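Long-range contact in indole-3-pyruvate decarboxylase (Azospirillum brasilense, PDB 2NXW), which decarboxylates indole-3-pyruvate to indole-3-acetaldehyde with thiamine diphosphate and a metal ion, a step in auxin biosynthesis: residues A[394-407]-A[441-453]. Sequence-based numbering, arbitrary orientation.
With MG (magnesium ion), chain C; TPP (thiamine diphosphate), chain E.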
loop_
_atom_site.group_PDB
_atom_site.type_symbol
_atom_site.label_atom_id
_atom_site.label_comp_id
_atom_site.label_asym_id
_atom_site.label_seq_id
_atom_site.Cartn_x
_atom_site.Cartn_y
_atom_site.Cartn_z
ATOM N N LEU A 394 -16.272 -11.906 42.234
ATOM C CA LEU A 394 -14.973 -11.344 41.883
ATOM C C LEU A 394 -15.023 -10.886 40.437
ATOM O O LEU A 394 -15.846 -11.368 39.648
ATOM C CB LEU A 394 -13.862 -12.399 41.993
ATOM C CG LEU A 394 -13.588 -13.083 43.337
ATOM C CD1 LEU A 394 -12.283 -13.868 43.252
ATOM C CD2 LEU A 394 -13.497 -12.021 44.438
ATOM N N LEU A 395 -14.160 -9.941 40.087
ATOM C CA LEU A 395 -14.065 -9.528 38.690
ATOM C C LEU A 395 -13.336 -10.700 38.020
ATOM O O LEU A 395 -12.426 -11.293 38.605
ATOM C CB LEU A 395 -13.245 -8.238 38.545
ATOM C CG LEU A 395 -12.976 -7.824 37.087
ATOM C CD1 LEU A 395 -13.090 -6.300 36.961
ATOM C CD2 LEU A 395 -11.601 -8.321 36.635
ATOM N N ILE A 396 -13.735 -11.028 36.795
ATOM C CA ILE A 396 -13.129 -12.134 36.079
ATOM C C ILE A 396 -12.299 -11.650 34.904
ATOM O O ILE A 396 -12.734 -10.780 34.143
ATOM C CB ILE A 396 -14.221 -13.087 35.528
ATOM C CG1 ILE A 396 -14.993 -13.695 36.697
ATOM C CG2 ILE A 396 -13.597 -14.189 34.657
ATOM C CD1 ILE A 396 -16.213 -14.537 36.276
ATOM N N ALA A 397 -11.092 -12.196 34.788
ATOM C CA ALA A 397 -10.225 -11.908 33.650
ATOM C C ALA A 397 -10.231 -13.223 32.871
ATOM O O ALA A 397 -9.966 -14.290 33.427
ATOM C CB ALA A 397 -8.816 -11.571 34.105
ATOM N N ALA A 398 -10.557 -13.162 31.593
ATOM C CA ALA A 398 -10.600 -14.376 30.801
ATOM C C ALA A 398 -9.716 -14.273 29.575
ATOM O O ALA A 398 -9.536 -13.199 29.008
ATOM C CB ALA A 398 -12.040 -14.657 30.365
ATOM N N ASP A 399 -9.140 -15.406 29.184
ATOM C CA ASP A 399 -8.332 -15.467 27.977
ATOM C C ASP A 399 -9.310 -15.799 26.848
ATOM O O ASP A 399 -10.526 -15.850 27.068
ATOM C CB ASP A 399 -7.274 -16.568 28.092
ATOM C CG ASP A 399 -6.002 -16.229 27.331
ATOM O OD1 ASP A 399 -6.069 -16.146 26.085
ATOM O OD2 ASP A 399 -4.945 -16.046 27.971
ATOM N N MET A 400 -8.789 -15.993 25.642
ATOM C CA MET A 400 -9.622 -16.373 24.507
ATOM C C MET A 400 -9.646 -17.899 24.479
ATOM O O MET A 400 -8.602 -18.544 24.633
ATOM C CB MET A 400 -9.027 -15.840 23.199
ATOM C CG MET A 400 -9.761 -16.313 21.952
ATOM S SD MET A 400 -11.493 -15.853 21.960
ATOM C CE MET A 400 -12.008 -16.531 20.392
ATOM N N GLY A 401 -10.838 -18.458 24.292
ATOM C CA GLY A 401 -11.020 -19.907 24.264
ATOM C C GLY A 401 -12.369 -20.209 24.891
ATOM O O GLY A 401 -13.154 -19.301 25.146
ATOM N N ASP A 402 -12.678 -21.480 25.141
ATOM C CA ASP A 402 -13.962 -21.785 25.757
ATOM C C ASP A 402 -14.048 -21.178 27.161
ATOM O O ASP A 402 -15.138 -21.006 27.706
ATOM C CB ASP A 402 -14.211 -23.300 25.787
ATOM C CG ASP A 402 -15.691 -23.642 25.939
ATOM O OD1 ASP A 402 -16.538 -22.742 25.754
ATOM O OD2 ASP A 402 -15.998 -24.816 26.239
ATOM N N CYS A 403 -12.905 -20.826 27.748
ATOM C CA CYS A 403 -12.937 -20.183 29.060
ATOM C C CYS A 403 -13.765 -18.884 28.995
ATOM O O CYS A 403 -14.505 -18.574 29.928
ATOM C CB CYS A 403 -11.514 -19.881 29.545
ATOM S SG CYS A 403 -10.497 -18.862 28.439
ATOM N N LEU A 404 -13.666 -18.154 27.886
ATOM C CA LEU A 404 -14.418 -16.910 27.705
ATOM C C LEU A 404 -15.906 -17.210 27.508
ATOM O O LEU A 404 -16.766 -16.550 28.078
ATOM C CB LEU A 404 -13.897 -16.142 26.490
ATOM C CG LEU A 404 -14.710 -14.901 26.107
ATOM C CD1 LEU A 404 -14.902 -13.976 27.309
ATOM C CD2 LEU A 404 -14.001 -14.185 24.981
ATOM N N PHE A 405 -16.205 -18.204 26.683
ATOM C CA PHE A 405 -17.591 -18.573 26.438
ATOM C C PHE A 405 -18.259 -19.072 27.724
ATOM O O PHE A 405 -19.453 -18.852 27.933
ATOM C CB PHE A 405 -17.645 -19.625 25.323
ATOM C CG PHE A 405 -17.361 -19.063 23.959
ATOM C CD1 PHE A 405 -18.398 -18.790 23.071
ATOM C CD2 PHE A 405 -16.059 -18.765 23.571
ATOM C CE1 PHE A 405 -18.144 -18.228 21.818
ATOM C CE2 PHE A 405 -15.790 -18.196 22.318
ATOM C CZ PHE A 405 -16.844 -17.928 21.437
ATOM N N THR A 406 -17.482 -19.714 28.591
ATOM C CA THR A 406 -17.985 -20.203 29.866
ATOM C C THR A 406 -18.189 -19.028 30.826
ATOM O O THR A 406 -19.174 -18.984 31.567
ATOM C CB THR A 406 -17.002 -21.178 30.501
ATOM O OG1 THR A 406 -16.732 -22.247 29.581
ATOM C CG2 THR A 406 -17.597 -21.769 31.768
ATOM N N ALA A 407 -17.259 -18.073 30.805
ATOM C CA ALA A 407 -17.351 -16.902 31.680
ATOM C C ALA A 407 -18.601 -16.078 31.411
ATOM O O ALA A 407 -19.089 -15.386 32.310
ATOM C CB ALA A 407 -16.101 -16.038 31.528
ATOM N N LYS A 441 -8.684 -6.459 46.074
ATOM C CA LYS A 441 -9.831 -7.204 45.569
ATOM C C LYS A 441 -9.254 -8.343 44.742
ATOM O O LYS A 441 -8.462 -8.123 43.823
ATOM C CB LYS A 441 -10.730 -6.313 44.707
ATOM C CG LYS A 441 -11.411 -5.176 45.488
ATOM C CD LYS A 441 -12.420 -5.707 46.491
ATOM C CE LYS A 441 -13.284 -4.579 47.060
ATOM N NZ LYS A 441 -12.533 -3.664 47.986
ATOM N N ARG A 442 -9.636 -9.560 45.087
ATOM C CA ARG A 442 -9.114 -10.728 44.408
ATOM C C ARG A 442 -9.694 -10.872 43.013
ATOM O O ARG A 442 -10.862 -10.577 42.786
ATOM C CB ARG A 442 -9.411 -11.962 45.248
ATOM C CG ARG A 442 -8.464 -13.101 45.013
ATOM C CD ARG A 442 -8.616 -14.179 46.087
ATOM N NE ARG A 442 -7.450 -15.038 46.080
ATOM C CZ ARG A 442 -7.320 -16.180 46.755
ATOM N NH1 ARG A 442 -8.311 -16.633 47.529
ATOM N NH2 ARG A 442 -6.205 -16.880 46.634
ATOM N N ILE A 443 -8.867 -11.330 42.080
ATOM C CA ILE A 443 -9.318 -11.505 40.709
ATOM C C ILE A 443 -9.385 -12.994 40.392
ATOM O O ILE A 443 -8.539 -13.771 40.836
ATOM C CB ILE A 443 -8.345 -10.798 39.726
ATOM C CG1 ILE A 443 -8.169 -9.323 40.126
ATOM C CG2 ILE A 443 -8.880 -10.889 38.299
ATOM C CD1 ILE A 443 -9.446 -8.490 40.124
ATOM N N LEU A 444 -10.442 -13.381 39.683
ATOM C CA LEU A 444 -10.610 -14.767 39.250
ATOM C C LEU A 444 -10.258 -14.803 37.770
ATOM O O LEU A 444 -10.855 -14.094 36.962
ATOM C CB LEU A 444 -12.057 -15.226 39.437
ATOM C CG LEU A 444 -12.424 -16.575 38.801
ATOM C CD1 LEU A 444 -11.575 -17.686 39.408
ATOM C CD2 LEU A 444 -13.911 -16.844 39.020
ATOM N N THR A 445 -9.274 -15.617 37.425
ATOM C CA THR A 445 -8.866 -15.744 36.033
ATOM C C THR A 445 -9.290 -17.097 35.478
ATOM O O THR A 445 -9.129 -18.111 36.148
ATOM C CB THR A 445 -7.343 -15.649 35.913
ATOM O OG1 THR A 445 -6.917 -14.371 36.400
ATOM C CG2 THR A 445 -6.895 -15.809 34.466
ATOM N N VAL A 446 -9.859 -17.097 34.274
ATOM C CA VAL A 446 -10.203 -18.354 33.599
ATOM C C VAL A 446 -9.346 -18.386 32.323
ATOM O O VAL A 446 -9.228 -17.391 31.603
ATOM C CB VAL A 446 -11.718 -18.486 33.279
ATOM C CG1 VAL A 446 -12.511 -18.587 34.589
ATOM C CG2 VAL A 446 -12.198 -17.318 32.447
ATOM N N VAL A 447 -8.744 -19.538 32.054
ATOM C CA VAL A 447 -7.807 -19.658 30.943
ATOM C C VAL A 447 -7.693 -21.120 30.511
ATOM O O VAL A 447 -7.766 -22.027 31.340
ATOM C CB VAL A 447 -6.408 -19.120 31.419
ATOM C CG1 VAL A 447 -5.945 -19.892 32.666
ATOM C CG2 VAL A 447 -5.365 -19.219 30.312
ATOM N N GLY A 448 -7.513 -21.335 29.213
ATOM C CA GLY A 448 -7.377 -22.692 28.698
ATOM C C GLY A 448 -5.938 -23.186 28.735
ATOM O O GLY A 448 -5.011 -22.431 29.032
ATOM N N ASP A 449 -5.727 -24.464 28.433
ATOM C CA ASP A 449 -4.385 -25.015 28.452
ATOM C C ASP A 449 -3.467 -24.423 27.379
ATOM O O ASP A 449 -2.290 -24.162 27.628
ATOM C CB ASP A 449 -4.419 -26.566 28.370
ATOM C CG ASP A 449 -5.222 -27.107 27.183
ATOM O OD1 ASP A 449 -6.393 -26.706 26.975
ATOM O OD2 ASP A 449 -4.662 -27.981 26.491
ATOM N N GLY A 450 -4.011 -24.199 26.189
ATOM C CA GLY A 450 -3.204 -23.614 25.131
ATOM C C GLY A 450 -2.738 -22.221 25.511
ATOM O O GLY A 450 -1.557 -21.876 25.347
ATOM N N ALA A 451 -3.657 -21.416 26.037
ATOM C CA ALA A 451 -3.299 -20.054 26.438
ATOM C C ALA A 451 -2.361 -20.030 27.642
ATOM O O ALA A 451 -1.473 -19.177 27.721
ATOM C CB ALA A 451 -4.540 -19.249 26.741
ATOM N N PHE A 452 -2.550 -20.951 28.582
ATOM C CA PHE A 452 -1.673 -20.966 29.739
ATOM C C PHE A 452 -0.234 -21.263 29.310
ATOM O O PHE A 452 0.708 -20.723 29.874
ATOM C CB PHE A 452 -2.143 -22.004 30.758
ATOM C CG PHE A 452 -1.504 -21.848 32.105
ATOM C CD1 PHE A 452 -2.141 -21.128 33.110
ATOM C CD2 PHE A 452 -0.247 -22.384 32.353
ATOM C CE1 PHE A 452 -1.519 -20.946 34.358
ATOM C CE2 PHE A 452 0.380 -22.201 33.589
ATOM C CZ PHE A 452 -0.268 -21.478 34.591
ATOM N N GLN A 453 -0.058 -22.137 28.319
ATOM C CA GLN A 453 1.279 -22.456 27.835
ATOM C C GLN A 453 1.985 -21.209 27.298
ATOM O O GLN A 453 3.206 -21.159 27.233
ATOM C CB GLN A 453 1.208 -23.499 26.714
ATOM C CG GLN A 453 0.778 -24.877 27.156
ATOM C CD GLN A 453 0.577 -25.781 25.976
ATOM O OE1 GLN A 453 1.204 -25.599 24.929
ATOM N NE2 GLN A 453 -0.282 -26.779 26.136
HETATM MG MG MG C . -7.761 -26.216 25.525
HETATM N "N1'" TPP E . -2.542 -17.294 18.585
HETATM C "C2'" TPP E . -2.945 -16.230 19.298
HETATM C CM2 TPP E . -1.906 -15.332 19.952
HETATM N "N3'" TPP E . -4.244 -15.947 19.431
HETATM C "C4'" TPP E . -5.215 -16.715 18.861
HETATM N "N4'" TPP E . -6.518 -16.339 18.974
HETATM C "C5'" TPP E . -4.838 -17.898 18.145
HETATM C "C6'" TPP E . -3.457 -18.144 18.007
HETATM C "C7'" TPP E . -5.867 -18.857 17.504
HETATM N N3 TPP E . -6.740 -19.605 18.519
HETATM C C2 TPP E . -7.972 -19.148 18.756
HETATM S S1 TPP E . -8.637 -20.283 19.915
HETATM C C5 TPP E . -7.236 -21.344 20.024
HETATM C C4 TPP E . -6.325 -20.762 19.147
HETATM C CM4 TPP E . -4.922 -21.390 18.919
HETATM C C6 TPP E . -7.140 -22.547 20.875
HETATM C C7 TPP E . -7.142 -22.130 22.357
HETATM O O7 TPP E . -6.825 -23.301 23.066
HETATM P PA TPP E . -7.092 -23.156 24.620
HETATM O O1A TPP E . -6.346 -21.985 25.253
HETATM O O2A TPP E . -6.633 -24.490 25.207
HETATM O O3A TPP E . -8.641 -22.973 24.939
HETATM P PB TPP E . -9.774 -23.984 24.280
HETATM O O1B TPP E . -9.299 -25.435 24.368
HETATM O O2B TPP E . -11.045 -23.719 25.139
HETATM O O3B TPP E . -10.064 -23.583 22.841
HETATM O O HOH W 1 -12.758 -8.686 42.365
HETATM O O HOH W 2 -7.905 -20.240 26.645
HETATM O O HOH W 3 -8.849 -25.443 27.186
#
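Val446 is wedged against Ala398 at the tight end of this contact: its CG2 lies 3.4 Å from Ala398 CB, closer than usual van der Waals distance. With Val446 CG1 anti to the carbonyl carbon (chi1 -66°), CG2 also meets Cys403 CB at 3.9 Å, packing helix 402-407 over the sheet. The parallel pairing is regular here: Ala397 CA and Thr445 CA are 4.7 Å apart, and Val446 N reaches Ala397 O at 2.9 Å (N-H...O 159°). Toward Leu394 it loosens: water 1 bridges Leu395 N and Arg442 O beside partly exposed leucines.

Beyond the strands, Asp399 CG lies 3.4 Å from Ala451 CB. Asp399 OD1 takes Met400 N through its anti lone pair and also Gly425 N, while OD2 takes Gly427 N. With the carboxylate gone, as in an alanine here, these three amides would probably lose their acceptor and the bend after strand 395-398 be freer to shift.

Both strands end at the cofactor: Asp402 N donates to O2B and Gly450 N to O2A of the diphosphate, each at 2.8 Å, and Asp449 OD1 binds magnesium. This is the diphosphate-binding site at the C-terminal strand ends of a parallel α/β domain, characteristic of thiamine diphosphate enzymes.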